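Local coordinates for protein serine protease pet (Escherichia coli, PDB 4OM9) that is a secreted autotransporter enterotoxin of enteroaggregative E. coli, a serine protease that probably cleaves host alpha-fodrin, at residues A[294-305]-A[316-327]; A[722-733]-A[745-753]. All blocks are in the same frame, centred on the assembly; numbering follows the deposited sequence.

Both contacts pair consecutive coils of the same long beta-helix, with centres about 70 Å apart on opposite sides of the chain's centre. Contact 1 (294-305 with 316-327) belongs to an early part of the helix and is tied to the protease region; contact 2 (722-733 with 745-753) lies much farther along. Each is partly buried, with parallel strands turning one face inward and the other outward, and in each the register shifts by two residues at a turn. Their interiors differ: contact 1 gathers three phenylalanines and fixes its turn with a tyrosine-aspartate pair, whereas contact 2 packs an alanine methyl and a valine round a single tyrosine ring and buries a glutamate beside backbone carbonyls.

Contact 1: A[294-305]-A[316-327]; sequences DLVFSGGGKISL and FIFDENKKYTVS
With CG beside the backbone N in both (chi1 -60° and -72°), F297 and F316, which point to the same face of the paired strands 294-298 and 316-318, bring the edge of F297 against the face of F316. The pair is T-shaped, planes at 75°, with F297 CE2 3.4 Å from F316 CD1. F318 joins the cluster, its CE2 3.7 Å from F297 CD2. I303, approaching F318 from the opposite direction, brings CD1 4.0 Å from F318 CE2 and over the centre of the F297 ring, where an apolar methyl suits the ring face. Two successive coils of a right-handed parallel beta-helix join here, each giving a strand to two walls, and these apolar groups fill the interior between. At the turn, Y324 OH accepts the N-H of G300 (3.0 Å) and donates to D319 OD1 (2.7 Å), while D319 OD2 takes the G299 N-H (3.2 Å) from above the carboxylate plane. G299 and G301 call for glycine, since a CB would jam against the preceding carbonyl oxygen; G300, its CA 3.6 Å from the Y324 ring centroid, is favoured by positive phi. Buried D294 forms a salt bridge with R106 of the protease region.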
loop_
_atom_site.group_PDB
_atom_site.type_symbol
_atom_site.label_atom_id
_atom_site.label_comp_id
_atom_site.label_asym_id
_atom_site.label_seq_id
_atom_site.Cartn_x
_atom_site.Cartn_y
_atom_site.Cartn_z
ATOM N N ASP A 294 25.364 -24.886 26.480
ATOM C CA ASP A 294 25.531 -24.606 25.059
ATOM C C ASP A 294 26.983 -24.894 24.695
ATOM O O ASP A 294 27.901 -24.618 25.479
ATOM C CB ASP A 294 25.165 -23.155 24.707
ATOM C CG ASP A 294 23.738 -22.802 25.085
ATOM O OD1 ASP A 294 22.806 -23.550 24.701
ATOM O OD2 ASP A 294 23.550 -21.774 25.794
ATOM N N LEU A 295 27.192 -25.469 23.519
ATOM C CA LEU A 295 28.532 -25.572 22.994
ATOM C C LEU A 295 28.785 -24.310 22.199
ATOM O O LEU A 295 28.231 -24.120 21.116
ATOM C CB LEU A 295 28.710 -26.822 22.132
ATOM C CG LEU A 295 28.371 -28.126 22.846
ATOM C CD1 LEU A 295 28.720 -29.363 21.976
ATOM C CD2 LEU A 295 29.085 -28.194 24.190
ATOM N N VAL A 296 29.622 -23.443 22.752
ATOM C CA VAL A 296 29.899 -22.145 22.159
ATOM C C VAL A 296 31.208 -22.234 21.397
ATOM O O VAL A 296 32.289 -22.167 21.993
ATOM C CB VAL A 296 29.966 -21.050 23.228
ATOM C CG1 VAL A 296 30.141 -19.684 22.595
ATOM C CG2 VAL A 296 28.706 -21.079 24.078
ATOM N N PHE A 297 31.089 -22.396 20.078
ATOM C CA PHE A 297 32.222 -22.637 19.192
ATOM C C PHE A 297 32.899 -21.350 18.768
ATOM O O PHE A 297 32.237 -20.366 18.504
ATOM C CB PHE A 297 31.765 -23.403 17.949
ATOM C CG PHE A 297 31.148 -24.738 18.253
ATOM C CD1 PHE A 297 31.931 -25.788 18.719
ATOM C CD2 PHE A 297 29.794 -24.947 18.069
ATOM C CE1 PHE A 297 31.377 -27.017 18.993
ATOM C CE2 PHE A 297 29.227 -26.179 18.346
ATOM C CZ PHE A 297 30.021 -27.217 18.816
ATOM N N SER A 298 34.222 -21.365 18.687
ATOM C CA SER A 298 34.947 -20.176 18.258
ATOM C C SER A 298 36.165 -20.545 17.424
ATOM O O SER A 298 36.679 -21.653 17.524
ATOM C CB SER A 298 35.362 -19.336 19.466
ATOM O OG SER A 298 36.095 -20.117 20.387
ATOM N N GLY A 299 36.600 -19.613 16.583
ATOM C CA GLY A 299 37.797 -19.786 15.784
ATOM C C GLY A 299 37.575 -20.369 14.401
ATOM O O GLY A 299 38.491 -20.389 13.582
ATOM N N GLY A 300 36.357 -20.835 14.134
ATOM C CA GLY A 300 36.061 -21.514 12.882
ATOM C C GLY A 300 36.530 -22.960 12.953
ATOM O O GLY A 300 37.027 -23.409 13.986
ATOM N N GLY A 301 36.382 -23.695 11.857
ATOM C CA GLY A 301 36.876 -25.059 11.805
ATOM C C GLY A 301 35.811 -26.083 11.490
ATOM O O GLY A 301 34.717 -25.746 11.058
ATOM N N LYS A 302 36.135 -27.349 11.701
ATOM C CA LYS A 302 35.207 -28.411 11.363
ATOM C C LYS A 302 34.719 -29.097 12.617
ATOM O O LYS A 302 35.459 -29.254 13.576
ATOM C CB LYS A 302 35.859 -29.424 10.413
ATOM C CG LYS A 302 34.972 -30.625 10.065
ATOM C CD LYS A 302 35.752 -31.700 9.303
ATOM C CE LYS A 302 34.980 -33.007 9.230
ATOM N NZ LYS A 302 35.667 -34.037 8.385
ATOM N N ILE A 303 33.451 -29.475 12.595
ATOM C CA ILE A 303 32.808 -30.200 13.674
ATOM C C ILE A 303 32.380 -31.546 13.132
ATOM O O ILE A 303 31.557 -31.606 12.224
ATOM C CB ILE A 303 31.567 -29.444 14.222
ATOM C CG1 ILE A 303 31.986 -28.163 14.944
ATOM C CG2 ILE A 303 30.744 -30.333 15.156
ATOM C CD1 ILE A 303 30.830 -27.384 15.506
ATOM N N SER A 304 32.929 -32.628 13.666
ATOM C CA SER A 304 32.543 -33.948 13.185
ATOM C C SER A 304 31.851 -34.790 14.246
ATOM O O SER A 304 32.355 -34.935 15.352
ATOM C CB SER A 304 33.761 -34.704 12.662
ATOM O OG SER A 304 33.359 -35.965 12.170
ATOM N N LEU A 305 30.710 -35.368 13.886
ATOM C CA LEU A 305 29.938 -36.205 14.802
ATOM C C LEU A 305 30.121 -37.692 14.465
ATOM O O LEU A 305 29.892 -38.096 13.311
ATOM C CB LEU A 305 28.455 -35.824 14.741
ATOM C CG LEU A 305 27.913 -34.735 15.668
ATOM C CD1 LEU A 305 28.895 -33.595 15.816
ATOM C CD2 LEU A 305 26.576 -34.245 15.166
ATOM N N PHE A 316 23.850 -25.330 19.715
ATOM C CA PHE A 316 25.057 -24.798 19.079
ATOM C C PHE A 316 25.073 -23.284 18.984
ATOM O O PHE A 316 24.144 -22.670 18.454
ATOM C CB PHE A 316 25.231 -25.365 17.661
ATOM C CG PHE A 316 25.643 -26.810 17.615
ATOM C CD1 PHE A 316 26.084 -27.465 18.754
ATOM C CD2 PHE A 316 25.607 -27.512 16.409
ATOM C CE1 PHE A 316 26.476 -28.800 18.701
ATOM C CE2 PHE A 316 25.991 -28.852 16.340
ATOM C CZ PHE A 316 26.431 -29.495 17.484
ATOM N N ILE A 317 26.150 -22.680 19.466
ATOM C CA ILE A 317 26.314 -21.247 19.347
ATOM C C ILE A 317 27.639 -20.967 18.678
ATOM O O ILE A 317 28.665 -21.490 19.095
ATOM C CB ILE A 317 26.250 -20.546 20.717
ATOM C CG1 ILE A 317 24.865 -20.723 21.350
ATOM C CG2 ILE A 317 26.632 -19.063 20.596
ATOM C CD1 ILE A 317 24.693 -19.961 22.726
ATOM N N PHE A 318 27.612 -20.141 17.637
ATOM C CA PHE A 318 28.796 -19.851 16.841
ATOM C C PHE A 318 29.162 -18.390 16.954
ATOM O O PHE A 318 28.281 -17.544 17.027
ATOM C CB PHE A 318 28.561 -20.209 15.372
ATOM C CG PHE A 318 28.389 -21.672 15.131
ATOM C CD1 PHE A 318 27.144 -22.261 15.247
ATOM C CD2 PHE A 318 29.478 -22.464 14.798
ATOM C CE1 PHE A 318 27.000 -23.614 15.032
ATOM C CE2 PHE A 318 29.332 -23.803 14.587
ATOM C CZ PHE A 318 28.097 -24.380 14.701
ATOM N N ASP A 319 30.458 -18.096 16.950
ATOM C CA ASP A 319 30.925 -16.717 17.046
ATOM C C ASP A 319 30.775 -16.012 15.704
ATOM O O ASP A 319 30.102 -16.519 14.807
ATOM C CB ASP A 319 32.379 -16.669 17.529
ATOM C CG ASP A 319 33.331 -17.356 16.576
ATOM O OD1 ASP A 319 32.858 -18.106 15.705
ATOM O OD2 ASP A 319 34.554 -17.150 16.697
ATOM N N GLU A 320 31.411 -14.852 15.564
ATOM C CA GLU A 320 31.212 -13.997 14.392
ATOM C C GLU A 320 32.318 -14.125 13.346
ATOM O O GLU A 320 33.442 -14.488 13.670
ATOM C CB GLU A 320 31.094 -12.533 14.831
ATOM C CG GLU A 320 29.983 -12.280 15.831
ATOM C CD GLU A 320 29.956 -10.842 16.322
ATOM O OE1 GLU A 320 31.034 -10.219 16.411
ATOM O OE2 GLU A 320 28.853 -10.330 16.617
ATOM N N ASN A 321 31.978 -13.828 12.093
ATOM C CA ASN A 321 32.948 -13.750 10.997
ATOM C C ASN A 321 33.794 -15.015 10.788
ATOM O O ASN A 321 34.963 -14.919 10.412
ATOM C CB ASN A 321 33.895 -12.555 11.200
ATOM C CG ASN A 321 33.154 -11.224 11.337
ATOM O OD1 ASN A 321 32.304 -10.874 10.507
ATOM N ND2 ASN A 321 33.473 -10.477 12.396
ATOM N N LYS A 322 33.221 -16.195 11.015
ATOM C CA LYS A 322 33.980 -17.429 10.807
ATOM C C LYS A 322 33.223 -18.476 9.990
ATOM O O LYS A 322 31.998 -18.476 9.934
ATOM C CB LYS A 322 34.395 -18.036 12.152
ATOM C CG LYS A 322 35.151 -17.087 13.063
ATOM C CD LYS A 322 36.555 -16.807 12.569
ATOM C CE LYS A 322 37.240 -15.795 13.483
ATOM N NZ LYS A 322 38.732 -15.812 13.376
ATOM N N LYS A 323 33.979 -19.372 9.369
ATOM C CA LYS A 323 33.430 -20.477 8.589
ATOM C C LYS A 323 33.488 -21.809 9.363
ATOM O O LYS A 323 34.517 -22.173 9.904
ATOM C CB LYS A 323 34.187 -20.598 7.260
ATOM C CG LYS A 323 33.710 -21.724 6.358
ATOM C CD LYS A 323 32.195 -21.664 6.148
ATOM C CE LYS A 323 31.795 -22.183 4.774
ATOM N NZ LYS A 323 32.126 -23.606 4.551
ATOM N N TYR A 324 32.362 -22.516 9.411
ATOM C CA TYR A 324 32.253 -23.808 10.087
ATOM C C TYR A 324 31.622 -24.868 9.194
ATOM O O TYR A 324 30.758 -24.565 8.374
ATOM C CB TYR A 324 31.407 -23.695 11.355
ATOM C CG TYR A 324 32.019 -22.875 12.459
ATOM C CD1 TYR A 324 31.814 -21.496 12.524
ATOM C CD2 TYR A 324 32.780 -23.478 13.453
ATOM C CE1 TYR A 324 32.364 -20.742 13.547
ATOM C CE2 TYR A 324 33.330 -22.736 14.478
ATOM C CZ TYR A 324 33.124 -21.370 14.521
ATOM O OH TYR A 324 33.683 -20.634 15.533
ATOM N N THR A 325 32.037 -26.114 9.371
ATOM C CA THR A 325 31.351 -27.228 8.737
ATOM C C THR A 325 30.939 -28.224 9.821
ATOM O O THR A 325 31.647 -28.407 10.807
ATOM C CB THR A 325 32.230 -27.904 7.673
ATOM O OG1 THR A 325 32.524 -26.969 6.625
ATOM C CG2 THR A 325 31.510 -29.086 7.062
ATOM N N VAL A 326 29.762 -28.817 9.658
ATOM C CA VAL A 326 29.277 -29.862 10.541
ATOM C C VAL A 326 29.051 -31.111 9.708
ATOM O O VAL A 326 28.179 -31.142 8.832
ATOM C CB VAL A 326 27.976 -29.478 11.247
ATOM C CG1 VAL A 326 27.502 -30.612 12.136
ATOM C CG2 VAL A 326 28.145 -28.168 12.046
ATOM N N SER A 327 29.844 -32.138 9.976
ATOM C CA SER A 327 29.857 -33.331 9.140
ATOM C C SER A 327 29.701 -34.599 9.956
ATOM O O SER A 327 30.001 -34.625 11.147
ATOM C CB SER A 327 31.160 -33.414 8.341
ATOM O OG SER A 327 31.316 -32.299 7.489
#

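Contact 2: A[722-733]-A[745-753]; sequences TPSMFYAAGGYE and NQASVTGDI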
loop_
_atom_site.group_PDB
_atom_site.type_symbol
_atom_site.label_atom_id
_atom_site.label_comp_id
_atom_site.label_asym_id
_atom_site.label_seq_id
_atom_site.Cartn_x
_atom_site.Cartn_y
_atom_site.Cartn_z
ATOM N N THR A 722 7.898 20.718 -23.857
ATOM C CA THR A 722 6.759 19.875 -24.235
ATOM C C THR A 722 6.694 19.559 -25.738
ATOM O O THR A 722 6.614 20.469 -26.557
ATOM C CB THR A 722 5.417 20.533 -23.851
ATOM O OG1 THR A 722 5.238 21.725 -24.622
ATOM C CG2 THR A 722 5.367 20.880 -22.368
ATOM N N PRO A 723 6.754 18.268 -26.105
ATOM C CA PRO A 723 6.357 17.863 -27.460
ATOM C C PRO A 723 4.892 17.413 -27.526
ATOM O O PRO A 723 4.308 17.051 -26.502
ATOM C CB PRO A 723 7.305 16.702 -27.768
ATOM C CG PRO A 723 7.557 16.092 -26.451
ATOM C CD PRO A 723 7.592 17.241 -25.462
ATOM N N SER A 724 4.321 17.427 -28.727
ATOM C CA SER A 724 2.885 17.217 -28.923
ATOM C C SER A 724 2.520 15.765 -29.200
ATOM O O SER A 724 3.396 14.904 -29.230
ATOM C CB SER A 724 2.390 18.094 -30.073
ATOM O OG SER A 724 1.449 17.402 -30.874
ATOM N N MET A 725 1.227 15.497 -29.394
ATOM C CA MET A 725 0.745 14.157 -29.766
ATOM C C MET A 725 -0.740 14.148 -30.205
ATOM O O MET A 725 -1.374 15.199 -30.275
ATOM C CB MET A 725 0.973 13.174 -28.610
ATOM C CG MET A 725 0.903 13.758 -27.206
ATOM S SD MET A 725 -0.779 13.917 -26.610
ATOM C CE MET A 725 -1.257 15.515 -27.269
ATOM N N PHE A 726 -1.291 12.971 -30.509
ATOM C CA PHE A 726 -2.654 12.883 -31.056
ATOM C C PHE A 726 -3.654 12.125 -30.184
ATOM O O PHE A 726 -3.293 11.235 -29.425
ATOM C CB PHE A 726 -2.659 12.201 -32.430
ATOM C CG PHE A 726 -1.460 12.496 -33.280
ATOM C CD1 PHE A 726 -1.074 13.798 -33.543
ATOM C CD2 PHE A 726 -0.730 11.456 -33.840
ATOM C CE1 PHE A 726 0.025 14.054 -34.335
ATOM C CE2 PHE A 726 0.370 11.708 -34.631
ATOM C CZ PHE A 726 0.749 13.005 -34.879
ATOM N N TYR A 727 -4.930 12.461 -30.341
ATOM C CA TYR A 727 -6.003 11.670 -29.752
ATOM C C TYR A 727 -7.083 11.394 -30.784
ATOM O O TYR A 727 -7.843 12.292 -31.147
ATOM C CB TYR A 727 -6.623 12.377 -28.551
ATOM C CG TYR A 727 -5.641 12.763 -27.481
ATOM C CD1 TYR A 727 -5.239 11.848 -26.514
ATOM C CD2 TYR A 727 -5.117 14.049 -27.434
ATOM C CE1 TYR A 727 -4.336 12.202 -25.535
ATOM C CE2 TYR A 727 -4.229 14.417 -26.460
ATOM C CZ TYR A 727 -3.837 13.492 -25.512
ATOM O OH TYR A 727 -2.933 13.868 -24.540
ATOM N N ALA A 728 -7.152 10.154 -31.256
ATOM C CA ALA A 728 -8.223 9.745 -32.153
ATOM C C ALA A 728 -9.194 8.826 -31.423
ATOM O O ALA A 728 -8.776 7.914 -30.696
ATOM C CB ALA A 728 -7.660 9.052 -33.386
ATOM N N ALA A 729 -10.483 9.087 -31.601
ATOM C CA ALA A 729 -11.523 8.172 -31.153
ATOM C C ALA A 729 -12.547 8.000 -32.266
ATOM O O ALA A 729 -13.445 8.824 -32.425
ATOM C CB ALA A 729 -12.182 8.678 -29.883
ATOM N N GLY A 730 -12.391 6.935 -33.044
ATOM C CA GLY A 730 -13.242 6.670 -34.185
ATOM C C GLY A 730 -14.717 6.657 -33.839
ATOM O O GLY A 730 -15.551 7.095 -34.636
ATOM N N GLY A 731 -15.037 6.164 -32.645
ATOM C CA GLY A 731 -16.416 6.044 -32.202
ATOM C C GLY A 731 -16.881 7.283 -31.463
ATOM O O GLY A 731 -17.978 7.310 -30.889
ATOM N N TYR A 732 -16.030 8.306 -31.485
ATOM C CA TYR A 732 -16.297 9.608 -30.880
ATOM C C TYR A 732 -16.182 9.534 -29.357
ATOM O O TYR A 732 -15.977 8.460 -28.782
ATOM C CB TYR A 732 -17.696 10.160 -31.255
ATOM C CG TYR A 732 -18.203 9.935 -32.680
ATOM C CD1 TYR A 732 -17.335 9.674 -33.739
ATOM C CD2 TYR A 732 -19.568 10.005 -32.957
ATOM C CE1 TYR A 732 -17.814 9.467 -35.023
ATOM C CE2 TYR A 732 -20.051 9.806 -34.237
ATOM C CZ TYR A 732 -19.172 9.535 -35.265
ATOM O OH TYR A 732 -19.652 9.340 -36.540
ATOM N N GLU A 733 -16.295 10.689 -28.708
ATOM C CA GLU A 733 -16.419 10.736 -27.258
ATOM C C GLU A 733 -17.786 11.269 -26.872
ATOM O O GLU A 733 -18.367 12.100 -27.580
ATOM C CB GLU A 733 -15.314 11.583 -26.624
ATOM C CG GLU A 733 -14.735 12.647 -27.507
ATOM C CD GLU A 733 -13.346 12.300 -28.007
ATOM O OE1 GLU A 733 -12.585 11.612 -27.274
ATOM O OE2 GLU A 733 -13.018 12.727 -29.145
ATOM N N ASN A 745 -2.557 22.413 -24.594
ATOM C CA ASN A 745 -1.109 22.210 -24.640
ATOM C C ASN A 745 -0.639 21.249 -25.721
ATOM O O ASN A 745 -0.193 20.151 -25.422
ATOM C CB ASN A 745 -0.605 21.720 -23.282
ATOM C CG ASN A 745 -0.257 22.860 -22.346
ATOM O OD1 ASN A 745 -1.124 23.407 -21.663
ATOM N ND2 ASN A 745 1.020 23.227 -22.312
ATOM N N GLN A 746 -0.732 21.680 -26.974
ATOM C CA GLN A 746 -0.262 20.901 -28.119
ATOM C C GLN A 746 -0.943 19.536 -28.186
ATOM O O GLN A 746 -0.296 18.492 -28.278
ATOM C CB GLN A 746 1.260 20.770 -28.080
ATOM C CG GLN A 746 1.962 22.067 -28.463
ATOM C CD GLN A 746 3.450 22.035 -28.214
ATOM O OE1 GLN A 746 3.979 21.060 -27.688
ATOM N NE2 GLN A 746 4.135 23.105 -28.592
ATOM N N ALA A 747 -2.269 19.580 -28.131
ATOM C CA ALA A 747 -3.115 18.415 -28.281
ATOM C C ALA A 747 -3.872 18.481 -29.603
ATOM O O ALA A 747 -4.514 19.483 -29.899
ATOM C CB ALA A 747 -4.086 18.321 -27.123
ATOM N N SER A 748 -3.803 17.414 -30.388
ATOM C CA SER A 748 -4.568 17.325 -31.625
ATOM C C SER A 748 -5.625 16.227 -31.513
ATOM O O SER A 748 -5.299 15.049 -31.511
ATOM C CB SER A 748 -3.642 17.062 -32.809
ATOM O OG SER A 748 -4.389 16.870 -33.993
ATOM N N VAL A 749 -6.888 16.626 -31.422
ATOM C CA VAL A 749 -7.971 15.718 -31.059
ATOM C C VAL A 749 -8.936 15.457 -32.207
ATOM O O VAL A 749 -9.600 16.372 -32.694
ATOM C CB VAL A 749 -8.777 16.279 -29.876
ATOM C CG1 VAL A 749 -9.866 15.304 -29.453
ATOM C CG2 VAL A 749 -7.855 16.603 -28.725
ATOM N N THR A 750 -9.027 14.198 -32.628
ATOM C CA THR A 750 -9.928 13.822 -33.711
ATOM C C THR A 750 -11.068 12.971 -33.150
ATOM O O THR A 750 -10.882 12.235 -32.185
ATOM C CB THR A 750 -9.170 13.054 -34.837
ATOM O OG1 THR A 750 -8.120 13.878 -35.359
ATOM C CG2 THR A 750 -10.098 12.667 -35.983
ATOM N N GLY A 751 -12.253 13.090 -33.742
ATOM C CA GLY A 751 -13.388 12.275 -33.351
ATOM C C GLY A 751 -14.484 13.114 -32.736
ATOM O O GLY A 751 -14.214 13.962 -31.882
ATOM N N ASP A 752 -15.720 12.871 -33.163
ATOM C CA ASP A 752 -16.851 13.717 -32.781
ATOM C C ASP A 752 -17.063 13.712 -31.275
ATOM O O ASP A 752 -16.624 12.801 -30.582
ATOM C CB ASP A 752 -18.131 13.261 -33.488
ATOM C CG ASP A 752 -17.991 13.244 -35.001
ATOM O OD1 ASP A 752 -17.255 14.088 -35.545
ATOM O OD2 ASP A 752 -18.614 12.380 -35.647
ATOM N N ILE A 753 -17.711 14.745 -30.761
ATOM C CA ILE A 753 -18.068 14.746 -29.353
ATOM C C ILE A 753 -19.531 15.128 -29.181
ATOM O O ILE A 753 -19.985 16.170 -29.652
ATOM C CB ILE A 753 -17.168 15.685 -28.521
ATOM C CG1 ILE A 753 -17.829 16.010 -27.183
ATOM C CG2 ILE A 753 -16.877 16.953 -29.266
ATOM C CD1 ILE A 753 -16.937 16.793 -26.248
#
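The N-H of T750 reaches the carbonyl oxygen of Y727 at 2.7 Å and nearly straight (165°), the shortest backbone bond between strands 725-729 and 747-750. These parallel strands belong to neighbouring coils of the passenger domain's right-handed beta-helix. Y727 and V749 face its interior. V749 holds CG1 anti to its backbone N (chi1 -177°), and its other branch, CG2, comes 4.0 Å from Y727 CD2. The edge of the same ring receives A747 CB, a methyl small enough to sit in the ring plane. Tyrosine suits this inner place because the ring is apolar enough for the interior while its buried hydroxyl is satisfied by a hydrogen bond to the carbonyl oxygen of T712. On the outer face, F726 brings its ring edge to S748 CB, and the short polar side chain of S748 bonds through OG to S789 OG of the following coil.

A type I turn from A729 to Y732, closed by Y732 N to A729 O, shifts the register by two residues before E733 N bonds D752 O at 2.8 Å. Across from the turn, G751 adopts backbone angles suited to glycine and, having no side chain, brings CA within 3.6 Å of A729 O. E733 is buried, and its OE2 lies 3.2 Å from G751 O, an acceptor already used by Y790 OH. This may raise the pKa of the carboxyl group, though its unusual torsions leave its position less certain. Y732 and D752 lie side by side near the surface, ring and carboxylate planes 56° apart. The aspartate's methylene makes a CH-pi contact, D752 CB standing 3.6 Å from the centroid of the Y732 ring and over its face. D752 OD2 sits over that face too, 2.9 Å from Y732 CZ, closer than is comfortable and not hydrogen-bonded to Y732 OH.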